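PDB 1ATG: periplasmic molybdate-binding protein from Azotobacter vinelandii, which binds molybdate, and likewise tungstate, in a pocket between its two domains, probably handing the oxyanion to an ABC transporter for uptake. Local coordinates for residues Gly12-Leu17 with Val29-Gly34; Ser73-Ala78 with Trp212-Lys217; Gly96-Leu99 with Gly103-His106. All blocks are in the same frame, centred on the assembly; numbering follows the deposited sequence. Where two conformers were deposited one is given.

Contact 1 (Gly12-Leu17 with Val29-Gly34); sequences GTLEQL and VVISSG. With EDO (1,2-ethanediol), chain E.
I31 of the strand 29-34 points toward the helix 11-25 and meets L14 tip to tip. The closest pair is L14 CD2 with I31 CG2, 3.8 Å apart. With CG anti to the backbone N (chi1 -180°), L14 turns CG and CD2 to the isoleucine; L14 CG rests 3.9 Å from I31 CD1. That same CD1 slides on past L14 to the helix backbone, where it lies 3.9 Å from E15 CA. E15 crosses the isoleucine at about a right angle, its CG 3.9 Å from I31 CD1, so the aliphatic stem of an acidic side chain borders the apolar patch on its exposed side. No hydrogen bond joins the two segments; the contact is purely van der Waals. L11 and A18, one helical turn to either side of these residues, also touch I31, while L14 continues onto V4 and T6 of the strand 2-7. The helix covering two neighbouring parallel strands belongs to a right-handed beta-alpha-beta crossover, strand 2-7, helix 11-25, strand 29-34, of the periplasmic binding protein fold.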
ATOM      1  N   GLY A  12      -4.249  -3.371   7.100  1.00  6.51           N
ATOM      2  CA  GLY A  12      -5.273  -4.366   7.387  1.00  6.67           C
ATOM      3  C   GLY A  12      -4.751  -5.776   7.150  1.00  6.45           C
ATOM      4  O   GLY A  12      -5.038  -6.710   7.914  1.00  7.28           O
ATOM      5  N   THR A  13      -3.963  -5.966   6.098  1.00  5.30           N
ATOM      6  CA  THR A  13      -3.377  -7.276   5.803  1.00  5.17           C
ATOM      7  C   THR A  13      -2.352  -7.661   6.853  1.00  5.79           C
ATOM      8  O   THR A  13      -2.328  -8.812   7.321  1.00  6.77           O
ATOM      9  CB  THR A  13      -2.785  -7.288   4.392  1.00  4.84           C
ATOM     10  OG1 THR A  13      -3.756  -6.830   3.443  1.00  5.74           O
ATOM     11  CG2 THR A  13      -2.350  -8.703   4.020  1.00  6.56           C
ATOM     12  N   LEU A  14      -1.534  -6.703   7.284  1.00  6.07           N
ATOM     13  CA  LEU A  14      -0.556  -6.991   8.331  1.00  6.36           C
ATOM     14  C   LEU A  14      -1.265  -7.326   9.640  1.00  7.37           C
ATOM     15  O   LEU A  14      -0.757  -8.176  10.388  1.00  8.10           O
ATOM     16  CB  LEU A  14       0.388  -5.804   8.512  1.00  7.39           C
ATOM     17  CG  LEU A  14       1.460  -6.017   9.588  1.00  8.67           C
ATOM     18  CD1 LEU A  14       2.334  -7.239   9.315  1.00 10.25           C
ATOM     19  CD2 LEU A  14       2.334  -4.773   9.700  1.00 10.33           C
ATOM     20  N   GLU A  15      -2.418  -6.721   9.930  1.00  7.47           N
ATOM     21  CA  GLU A  15      -3.167  -7.091  11.135  1.00  8.45           C
ATOM     22  C   GLU A  15      -3.593  -8.545  11.037  1.00  8.62           C
ATOM     23  O   GLU A  15      -3.498  -9.305  12.015  1.00  9.64           O
ATOM     24  CB  GLU A  15      -4.371  -6.165  11.317  1.00  8.30           C
ATOM     25  CG  GLU A  15      -3.952  -4.759  11.749  1.00 10.62           C
ATOM     26  CD  GLU A  15      -5.038  -3.710  11.646  1.00 12.45           C
ATOM     27  OE1 GLU A  15      -6.021  -3.926  10.912  1.00 14.82           O
ATOM     28  OE2 GLU A  15      -4.896  -2.638  12.286  1.00 16.32           O
ATOM     29  N   GLN A  16      -4.072  -8.979   9.877  1.00  7.90           N
ATOM     30  CA  GLN A  16      -4.431 -10.379   9.677  1.00  8.99           C
ATOM     31  C   GLN A  16      -3.204 -11.270   9.837  1.00  7.66           C
ATOM     32  O   GLN A  16      -3.266 -12.321  10.507  1.00  9.12           O
ATOM     33  CB  GLN A  16      -5.057 -10.628   8.308  1.00  8.19           C
ATOM     34  CG  GLN A  16      -6.394  -9.937   8.113  1.00  9.20           C
ATOM     35  CD  GLN A  16      -6.886 -10.060   6.692  1.00  9.74           C
ATOM     36  OE1 GLN A  16      -6.130  -9.898   5.730  1.00  9.81           O
ATOM     37  NE2 GLN A  16      -8.170 -10.345   6.511  1.00 14.50           N
ATOM     38  N   LEU A  17      -2.091 -10.900   9.224  1.00  7.33           N
ATOM     39  CA  LEU A  17      -0.863 -11.682   9.311  1.00  8.12           C
ATOM     40  C   LEU A  17      -0.351 -11.778  10.738  1.00  8.87           C
ATOM     41  O   LEU A  17       0.004 -12.881  11.182  1.00  8.90           O
ATOM     42  CB  LEU A  17       0.214 -11.073   8.422  1.00  7.03           C
ATOM     43  CG  LEU A  17      -0.028 -11.179   6.912  1.00  6.53           C
ATOM     44  CD1 LEU A  17       0.816 -10.162   6.164  1.00  7.50           C
ATOM     45  CD2 LEU A  17       0.304 -12.587   6.424  1.00  7.22           C
ATOM     46  N   VAL A  29       3.027  -8.945  17.862  1.00 20.01           N
ATOM     47  CA  VAL A  29       3.710  -7.889  17.117  1.00 16.64           C
ATOM     48  C   VAL A  29       3.031  -6.558  17.433  1.00 15.05           C
ATOM     49  O   VAL A  29       1.819  -6.552  17.619  1.00 16.64           O
ATOM     50  CB  VAL A  29       3.633  -8.197  15.613  1.00 17.14           C
ATOM     51  CG1 VAL A  29       3.926  -6.985  14.744  1.00 21.01           C
ATOM     52  CG2 VAL A  29       4.577  -9.343  15.265  1.00 19.00           C
ATOM     53  N   VAL A  30       3.800  -5.485  17.486  1.00 13.53           N
ATOM     54  CA  VAL A  30       3.263  -4.144  17.671  1.00 13.81           C
ATOM     55  C   VAL A  30       3.350  -3.461  16.306  1.00 10.01           C
ATOM     56  O   VAL A  30       4.447  -3.305  15.790  1.00 13.35           O
ATOM     57  CB  VAL A  30       4.048  -3.330  18.709  1.00 15.95           C
ATOM     58  CG1 VAL A  30       3.514  -1.913  18.819  1.00 18.41           C
ATOM     59  CG2 VAL A  30       3.949  -4.030  20.061  1.00 16.16           C
ATOM     60  N   ILE A  31       2.206  -3.108  15.739  1.00 11.53           N
ATOM     61  CA  ILE A  31       2.146  -2.506  14.417  1.00 11.13           C
ATOM     62  C   ILE A  31       2.038  -0.985  14.469  1.00 10.57           C
ATOM     63  O   ILE A  31       1.217  -0.453  15.212  1.00 12.23           O
ATOM     64  CB  ILE A  31       0.925  -3.042  13.627  1.00 10.78           C
ATOM     65  CG1 ILE A  31       1.006  -4.564  13.446  1.00 12.97           C
ATOM     66  CG2 ILE A  31       0.797  -2.372  12.261  1.00 11.83           C
ATOM     67  CD1 ILE A  31      -0.257  -5.222  12.951  1.00 13.57           C
ATOM     68  N   SER A  32       2.803  -0.334  13.618  1.00 10.22           N
ATOM     69  CA  SER A  32       2.696   1.092  13.374  1.00 10.07           C
ATOM     70  C   SER A  32       2.532   1.275  11.854  1.00  9.01           C
ATOM     71  O   SER A  32       2.922   0.371  11.095  1.00  9.27           O
ATOM     72  CB  SER A  32       3.911   1.883  13.827  1.00 11.44           C
ATOM     73  OG  SER A  32       4.132   1.707  15.218  1.00 14.68           O
ATOM     74  N   SER A  33       2.018   2.421  11.427  1.00  9.20           N
ATOM     75  CA  SER A  33       1.842   2.610   9.984  1.00  9.52           C
ATOM     76  C   SER A  33       1.954   4.066   9.564  1.00  7.72           C
ATOM     77  O   SER A  33       1.741   4.963  10.408  1.00 10.00           O
ATOM     78  CB  SER A  33       0.490   2.037   9.563  1.00 11.29           C
ATOM     79  OG  SER A  33      -0.572   2.762  10.144  1.00 13.92           O
ATOM     80  N   GLY A  34       2.293   4.272   8.312  1.00  7.27           N
ATOM     81  CA  GLY A  34       2.361   5.623   7.753  1.00  7.27           C
ATOM     82  C   GLY A  34       2.678   5.481   6.273  1.00  7.24           C
ATOM     83  O   GLY A  34       2.803   4.338   5.784  1.00  7.37           O
TER
HETATM   84  C1  EDO E 401      -9.384 -10.885   2.825  0.50 16.30           C
HETATM   85  O1  EDO E 401      -9.729 -10.768   4.317  0.50 16.09           O
HETATM   86  C2  EDO E 401     -10.270 -10.037   1.893  0.50 15.84           C
HETATM   87  O2  EDO E 401     -10.610  -8.696   2.631  0.50 14.84           O

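Contact 2 (Ser73-Ala78 with Trp212-Lys217); sequences SRFTYA and WMKGPK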
ATOM      1  N   SER A  73      18.362  -8.930   3.971  1.00 15.63           N
ATOM      2  CA  SER A  73      16.993  -9.081   4.427  1.00 15.27           C
ATOM      3  C   SER A  73      15.946  -8.518   3.471  1.00 12.23           C
ATOM      4  O   SER A  73      14.761  -8.839   3.657  1.00 14.31           O
ATOM      5  CB  SER A  73      16.776  -8.399   5.782  1.00 14.30           C
ATOM      6  OG  SER A  73      16.825  -6.982   5.670  1.00 13.41           O
ATOM      7  N   ARG A  74      16.347  -7.741   2.493  1.00 11.96           N
ATOM      8  CA  ARG A  74      15.361  -7.145   1.583  1.00 11.08           C
ATOM      9  C   ARG A  74      14.721  -8.136   0.631  1.00  9.86           C
ATOM     10  O   ARG A  74      15.416  -8.903  -0.044  1.00 11.22           O
ATOM     11  CB  ARG A  74      16.080  -6.052   0.784  1.00 11.56           C
ATOM     12  CG  ARG A  74      15.102  -5.219  -0.042  1.00 12.92           C
ATOM     13  CD  ARG A  74      15.777  -3.903  -0.424  1.00 15.00           C
ATOM     14  NE  ARG A  74      17.053  -4.158  -1.097  1.00 16.55           N
ATOM     15  CZ  ARG A  74      17.121  -4.460  -2.385  1.00 16.46           C
ATOM     16  NH1 ARG A  74      16.049  -4.540  -3.153  1.00 20.58           N
ATOM     17  NH2 ARG A  74      18.317  -4.682  -2.937  1.00 22.14           N
ATOM     18  N   PHE A  75      13.390  -8.104   0.520  1.00  9.35           N
ATOM     19  CA  PHE A  75      12.692  -8.978  -0.407  1.00  8.77           C
ATOM     20  C   PHE A  75      11.321  -8.399  -0.760  1.00  6.61           C
ATOM     21  O   PHE A  75      10.800  -7.523  -0.067  1.00  7.83           O
ATOM     22  CB  PHE A  75      12.565 -10.390   0.157  1.00 10.33           C
ATOM     23  CG  PHE A  75      11.477 -10.588   1.168  1.00 10.15           C
ATOM     24  CD1 PHE A  75      11.611 -10.140   2.464  1.00 11.45           C
ATOM     25  CD2 PHE A  75      10.298 -11.246   0.832  1.00 10.54           C
ATOM     26  CE1 PHE A  75      10.605 -10.330   3.394  1.00 12.11           C
ATOM     27  CE2 PHE A  75       9.284 -11.434   1.740  1.00 10.63           C
ATOM     28  CZ  PHE A  75       9.443 -10.985   3.030  1.00 11.11           C
ATOM     29  N   THR A  76      10.808  -8.870  -1.877  1.00  7.43           N
ATOM     30  CA  THR A  76       9.467  -8.478  -2.319  1.00  6.24           C
ATOM     31  C   THR A  76       8.437  -9.332  -1.611  1.00  6.78           C
ATOM     32  O   THR A  76       8.372 -10.547  -1.878  1.00  7.90           O
ATOM     33  CB  THR A  76       9.328  -8.610  -3.837  1.00  8.77           C
ATOM     34  OG1 THR A  76      10.298  -7.719  -4.401  1.00  9.22           O
ATOM     35  CG2 THR A  76       7.939  -8.236  -4.312  1.00  7.36           C
ATOM     36  N   TYR A  77       7.633  -8.760  -0.728  1.00  6.43           N
ATOM     37  CA  TYR A  77       6.641  -9.505   0.036  1.00  6.19           C
ATOM     38  C   TYR A  77       5.258  -9.491  -0.596  1.00  5.87           C
ATOM     39  O   TYR A  77       4.415 -10.326  -0.237  1.00  5.95           O
ATOM     40  CB  TYR A  77       6.560  -8.995   1.484  1.00  6.32           C
ATOM     41  CG  TYR A  77       5.976  -7.610   1.611  1.00  4.72           C
ATOM     42  CD1 TYR A  77       6.773  -6.481   1.483  1.00  5.60           C
ATOM     43  CD2 TYR A  77       4.632  -7.409   1.862  1.00  5.65           C
ATOM     44  CE1 TYR A  77       6.236  -5.201   1.583  1.00  5.06           C
ATOM     45  CE2 TYR A  77       4.076  -6.144   1.950  1.00  5.15           C
ATOM     46  CZ  TYR A  77       4.893  -5.058   1.807  1.00  4.35           C
ATOM     47  OH  TYR A  77       4.334  -3.797   1.901  1.00  5.40           O
ATOM     48  N   ALA A  78       5.022  -8.582  -1.533  1.00  5.53           N
ATOM     49  CA  ALA A  78       3.693  -8.475  -2.145  1.00  5.27           C
ATOM     50  C   ALA A  78       3.793  -7.534  -3.327  1.00  4.75           C
ATOM     51  O   ALA A  78       4.663  -6.641  -3.356  1.00  5.58           O
ATOM     52  CB  ALA A  78       2.699  -7.924  -1.123  1.00  6.30           C
ATOM     53  N   TRP A 212       8.685 -16.387   7.904  1.00  8.93           N
ATOM     54  CA  TRP A 212       7.283 -16.761   7.973  1.00  8.70           C
ATOM     55  C   TRP A 212       6.453 -16.040   6.911  1.00  7.74           C
ATOM     56  O   TRP A 212       5.553 -16.600   6.289  1.00  6.98           O
ATOM     57  CB  TRP A 212       6.726 -16.456   9.369  1.00  9.91           C
ATOM     58  CG  TRP A 212       5.286 -16.855   9.511  1.00  8.22           C
ATOM     59  CD1 TRP A 212       4.785 -18.086   9.823  1.00 10.51           C
ATOM     60  CD2 TRP A 212       4.157 -15.988   9.355  1.00  8.43           C
ATOM     61  NE1 TRP A 212       3.416 -18.043   9.835  1.00 10.11           N
ATOM     62  CE2 TRP A 212       3.002 -16.757   9.561  1.00  8.64           C
ATOM     63  CE3 TRP A 212       4.009 -14.625   9.041  1.00  9.08           C
ATOM     64  CZ2 TRP A 212       1.723 -16.230   9.474  1.00 10.47           C
ATOM     65  CZ3 TRP A 212       2.732 -14.104   8.971  1.00  9.48           C
ATOM     66  CH2 TRP A 212       1.602 -14.895   9.179  1.00 10.15           C
ATOM     67  N   MET A 213       6.798 -14.765   6.651  1.00  7.36           N
ATOM     68  CA  MET A 213       6.122 -13.980   5.630  1.00  6.93           C
ATOM     69  C   MET A 213       6.205 -14.560   4.233  1.00  7.16           C
ATOM     70  O   MET A 213       5.383 -14.208   3.378  1.00  7.71           O
ATOM     71  CB  MET A 213       6.722 -12.570   5.597  1.00  8.03           C
ATOM     72  CG  MET A 213       6.222 -11.690   6.734  1.00  9.37           C
ATOM     73  SD  MET A 213       4.482 -11.242   6.605  1.00  9.22           S
ATOM     74  CE  MET A 213       4.445 -10.468   4.984  1.00 11.79           C
ATOM     75  N   LYS A 214       7.178 -15.443   3.994  1.00  7.19           N
ATOM     76  CA  LYS A 214       7.331 -16.097   2.710  1.00  8.37           C
ATOM     77  C   LYS A 214       6.653 -17.465   2.680  1.00  8.51           C
ATOM     78  O   LYS A 214       6.614 -18.096   1.634  1.00  8.22           O
ATOM     79  CB  LYS A 214       8.832 -16.325   2.416  1.00  8.35           C
ATOM     80  CG  LYS A 214       9.660 -15.049   2.444  1.00  9.70           C
ATOM     81  CD  LYS A 214      11.155 -15.343   2.383  1.00 11.81           C
ATOM     82  CE  LYS A 214      11.979 -14.068   2.416  1.00 13.68           C
ATOM     83  NZ  LYS A 214      12.022 -13.448   3.762  1.00 16.04           N
ATOM     84  N   GLY A 215       6.155 -17.938   3.813  1.00  7.93           N
ATOM     85  CA  GLY A 215       5.579 -19.268   3.947  1.00  8.60           C
ATOM     86  C   GLY A 215       4.163 -19.351   3.435  1.00  7.69           C
ATOM     87  O   GLY A 215       3.513 -18.352   3.090  1.00  7.23           O
ATOM     88  N   PRO A 216       3.606 -20.565   3.368  1.00  7.16           N
ATOM     89  CA  PRO A 216       2.318 -20.787   2.753  1.00  8.31           C
ATOM     90  C   PRO A 216       1.155 -20.066   3.384  1.00  7.43           C
ATOM     91  O   PRO A 216       0.292 -19.550   2.668  1.00  7.97           O
ATOM     92  CB  PRO A 216       2.135 -22.302   2.766  1.00  9.25           C
ATOM     93  CG  PRO A 216       3.483 -22.878   2.994  1.00 13.12           C
ATOM     94  CD  PRO A 216       4.315 -21.841   3.682  1.00  9.04           C
ATOM     95  N   LYS A 217       1.074 -20.035   4.710  1.00  7.98           N
ATOM     96  CA  LYS A 217      -0.077 -19.383   5.337  1.00  8.34           C
ATOM     97  C   LYS A 217      -0.041 -17.873   5.144  1.00  6.35           C
ATOM     98  O   LYS A 217      -1.073 -17.285   4.833  1.00  7.97           O
ATOM     99  CB  LYS A 217      -0.185 -19.791   6.802  1.00 11.68           C
ATOM    100  CG  LYS A 217      -0.798 -21.174   7.014  1.00 20.28           C
ATOM    101  CD  LYS A 217      -2.291 -21.161   6.723  1.00 27.62           C
ATOM    102  CE  LYS A 217      -3.024 -22.288   7.429  1.00 31.65           C
ATOM    103  NZ  LYS A 217      -4.368 -22.541   6.833  1.00 33.75           N
TER
HETATM  104  O   HOH W   1      14.199 -11.581   4.152  1.00 19.93           O
HETATM  105  O   HOH W   2       5.740 -12.549   1.111  1.00  8.41           O
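The F75 ring carries the end of K214 over one face; M213 CB lies at its edge, and there, in the ring plane, are S73 O and the water that bridges Y77 O and M213 O. The ammonium forms a cation-pi contact, K214 NZ standing 3.5 Å from the F75 ring centroid and 14° off the ring normal. K214 CE adds a CH-pi contact over the same face, so the lysine end lies across the ring instead of pointing into it. This joins strand 75-86 in the mixed sheet of the periplasmic binding protein fold to the turn between helices 203-212 and 216-224. The turn is a type I beta turn from W212 to G215, with G215 as N-cap of the second helix. The lysine chain is extended as far as CE and then bends at its last torsion (chi4 74°), which turns NZ back over the phenyl group. NZ is further fixed by a hydrogen bond to M210 O and by a water that links it to S73 O.

Beside the aromatic contact, M213 points toward the strand and packs with CB 4.1 Å from F75 CZ. Two bends, at chi2 and chi3, lead its CE to Y77 CB, 4.3 Å away. The Y77 ring itself leads off toward F10 and F53, and its hydroxyl bonds to S54 O and Q192 NE2. Y77 and A78 both face Q192 in a classic beta bulge. The water at the phenyl edge donates to Y77 O at 2.9 Å and to M213 O at 2.8 Å.

Contact 3 (Gly96-Leu99 with Gly103-His106); sequences GKVL and GWRH. With ACT (acetate ion), chain C.
W104 crosses the V98 side chain at about a right angle, presenting the pyrrole edge of its indole to the valine carbonyl oxygen. Both belong to the loop between strands 75-86 and 107-110, where residues 97-99 form a 3-10 segment; the loop lies in one lobe of the periplasmic binding protein fold. The indole N-H gives a hydrogen bond to the backbone, W104 NE1 to V98 O at 2.9 Å, bent to 147° at the hydrogen. It approaches from above the carbonyl plane, 45° out of it, and the oxygen in turn sits slightly tilted from the plane of the ring. Beside this bond V98 CG2 lies off the ring plane, 3.6 Å from W104 CD1. The tryptophan CG occupies the cramped place between the backbone N and the carbonyl carbon (chi1 52°), which swings the indole back toward the 3-10 segment.

Farther along the ring, the benzene edge meets L99: its carbonyl oxygen lies in the ring plane, 3.7 Å from W104 CZ2, and its CD2 makes a looser apolar contact with the same carbon. L99 and W104 both reach L160 of the strand 160-164, and R139 makes a cation-pi contact with the indole. V98 O has a second donor, a water that also accepts from G103 N and so bridges the 3-10 segment to G103. Beyond the tryptophan an acetate, probably from the crystallisation liquor, lies with its methyl over one face of the R105 guanidinium and accepts bonds from D159 N and H106 N, while H106 ND1 is 2.7 Å from its OXT.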
ATOM      1  N   GLY A  96     -13.037   2.832 -16.799  1.00  8.45           N
ATOM      2  CA  GLY A  96     -12.426   4.056 -16.299  1.00  8.67           C
ATOM      3  C   GLY A  96     -12.800   5.310 -17.057  1.00  7.64           C
ATOM      4  O   GLY A  96     -12.206   6.363 -16.823  1.00  8.43           O
ATOM      5  N   LYS A  97     -13.804   5.248 -17.935  1.00  8.33           N
ATOM      6  CA  LYS A  97     -14.227   6.394 -18.730  1.00  8.28           C
ATOM      7  C   LYS A  97     -14.727   7.548 -17.876  1.00  8.11           C
ATOM      8  O   LYS A  97     -14.638   8.711 -18.261  1.00  8.85           O
ATOM      9  CB  LYS A  97     -15.331   5.991 -19.712  0.50 10.60           C
ATOM     10  CG  LYS A  97     -14.817   5.356 -20.997  0.50 13.94           C
ATOM     11  CD  LYS A  97     -15.988   4.814 -21.810  0.50 15.28           C
ATOM     12  CE  LYS A  97     -15.545   3.684 -22.722  0.50 18.73           C
ATOM     13  NZ  LYS A  97     -14.188   3.926 -23.283  0.50 20.48           N
ATOM     14  N   VAL A  98     -15.214   7.240 -16.677  1.00  7.66           N
ATOM     15  CA  VAL A  98     -15.662   8.259 -15.739  1.00  7.94           C
ATOM     16  C   VAL A  98     -14.599   9.323 -15.510  1.00  6.53           C
ATOM     17  O   VAL A  98     -14.949  10.488 -15.321  1.00  6.76           O
ATOM     18  CB  VAL A  98     -16.059   7.607 -14.404  1.00  7.64           C
ATOM     19  CG1 VAL A  98     -14.890   6.954 -13.676  1.00  8.47           C
ATOM     20  CG2 VAL A  98     -16.722   8.639 -13.499  1.00  8.68           C
ATOM     21  N   LEU A  99     -13.319   8.980 -15.534  1.00  7.02           N
ATOM     22  CA  LEU A  99     -12.278   9.955 -15.256  1.00  7.63           C
ATOM     23  C   LEU A  99     -12.237  11.143 -16.200  1.00  8.85           C
ATOM     24  O   LEU A  99     -11.758  12.212 -15.825  1.00  8.94           O
ATOM     25  CB  LEU A  99     -10.912   9.266 -15.274  1.00  6.93           C
ATOM     26  CG  LEU A  99     -10.653   8.354 -14.075  1.00  6.97           C
ATOM     27  CD1 LEU A  99      -9.394   7.530 -14.324  1.00  8.76           C
ATOM     28  CD2 LEU A  99     -10.512   9.154 -12.790  1.00  8.16           C
ATOM     29  N   GLY A 103     -18.924  14.151 -14.191  1.00 12.31           N
ATOM     30  CA  GLY A 103     -19.958  13.566 -13.355  1.00 12.24           C
ATOM     31  C   GLY A 103     -19.538  13.261 -11.927  1.00 10.03           C
ATOM     32  O   GLY A 103     -20.160  12.458 -11.230  1.00 11.81           O
ATOM     33  N   TRP A 104     -18.519  13.930 -11.423  1.00  8.69           N
ATOM     34  CA  TRP A 104     -17.995  13.730 -10.078  1.00  7.90           C
ATOM     35  C   TRP A 104     -17.213  14.987  -9.725  1.00  6.86           C
ATOM     36  O   TRP A 104     -16.787  15.736 -10.627  1.00  8.39           O
ATOM     37  CB  TRP A 104     -17.116  12.489  -9.995  1.00  7.39           C
ATOM     38  CG  TRP A 104     -16.027  12.447 -11.026  1.00  7.61           C
ATOM     39  CD1 TRP A 104     -16.136  11.982 -12.311  1.00  8.17           C
ATOM     40  CD2 TRP A 104     -14.680  12.896 -10.873  1.00  6.43           C
ATOM     41  NE1 TRP A 104     -14.934  12.114 -12.959  1.00  8.92           N
ATOM     42  CE2 TRP A 104     -14.019  12.660 -12.103  1.00  7.21           C
ATOM     43  CE3 TRP A 104     -13.947  13.449  -9.828  1.00  6.32           C
ATOM     44  CZ2 TRP A 104     -12.683  12.991 -12.289  1.00  7.29           C
ATOM     45  CZ3 TRP A 104     -12.627  13.773 -10.017  1.00  6.24           C
ATOM     46  CH2 TRP A 104     -11.987  13.539 -11.247  1.00  7.81           C
ATOM     47  N   ARG A 105     -16.984  15.197  -8.448  1.00  5.52           N
ATOM     48  CA  ARG A 105     -16.350  16.409  -7.957  1.00  5.69           C
ATOM     49  C   ARG A 105     -14.861  16.223  -7.752  1.00  5.05           C
ATOM     50  O   ARG A 105     -14.075  16.754  -8.552  1.00  8.07           O
ATOM     51  CB  ARG A 105     -17.066  16.863  -6.675  1.00  5.70           C
ATOM     52  CG  ARG A 105     -18.520  17.279  -6.932  1.00  6.67           C
ATOM     53  CD  ARG A 105     -19.306  17.373  -5.628  1.00  7.32           C
ATOM     54  NE  ARG A 105     -19.638  15.998  -5.193  1.00  6.04           N
ATOM     55  CZ  ARG A 105     -20.529  15.767  -4.231  1.00  6.20           C
ATOM     56  NH1 ARG A 105     -21.114  16.774  -3.598  1.00  6.70           N
ATOM     57  NH2 ARG A 105     -20.826  14.531  -3.892  1.00  7.25           N
ATOM     58  N   HIS A 106     -14.448  15.522  -6.709  1.00  4.28           N
ATOM     59  CA  HIS A 106     -13.037  15.322  -6.410  1.00  4.43           C
ATOM     60  C   HIS A 106     -12.609  13.860  -6.429  1.00  3.74           C
ATOM     61  O   HIS A 106     -13.414  12.949  -6.257  1.00  4.22           O
ATOM     62  CB  HIS A 106     -12.733  15.864  -5.006  1.00  5.02           C
ATOM     63  CG  HIS A 106     -13.051  17.322  -4.858  1.00  7.01           C
ATOM     64  ND1 HIS A 106     -14.247  17.798  -4.361  1.00  6.50           N
ATOM     65  CD2 HIS A 106     -12.317  18.417  -5.186  1.00  7.07           C
ATOM     66  CE1 HIS A 106     -14.231  19.126  -4.361  1.00  8.13           C
ATOM     67  NE2 HIS A 106     -13.073  19.520  -4.857  1.00  7.94           N
TER
HETATM   68  C   ACT C 301     -16.491  15.279  -3.443  1.00  4.87           C
HETATM   69  O   ACT C 301     -15.839  14.640  -4.296  1.00  5.01           O
HETATM   70  OXT ACT C 301     -16.332  16.529  -3.307  1.00  6.02           O
HETATM   71  CH3 ACT C 301     -17.513  14.612  -2.587  1.00  5.32           C
HETATM   72  O   HOH W   3     -17.689  11.679 -15.318  1.00 14.05           O

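Contacts 1 and 2 are neighbours in the same lobe, with centres 15 Å apart. They meet directly where L17 of the helix packs on the segment 212-217, L17 CD1 lying 3.8 Å from M213 CE, and both reach the same mixed sheet. Contact 3 falls on the far side of the chain's centre, its centre 32 Å from that of contact 1 and 37 Å from that of contact 2; in sequence it lies between the two segments of contact 2. The tungstate sits at the interface of the two domains. The side chain of Y77 in contact 2 is about 7 Å from it and that of L14 in contact 1 about 11 Å, whereas contact 3 lies away from the anion pocket.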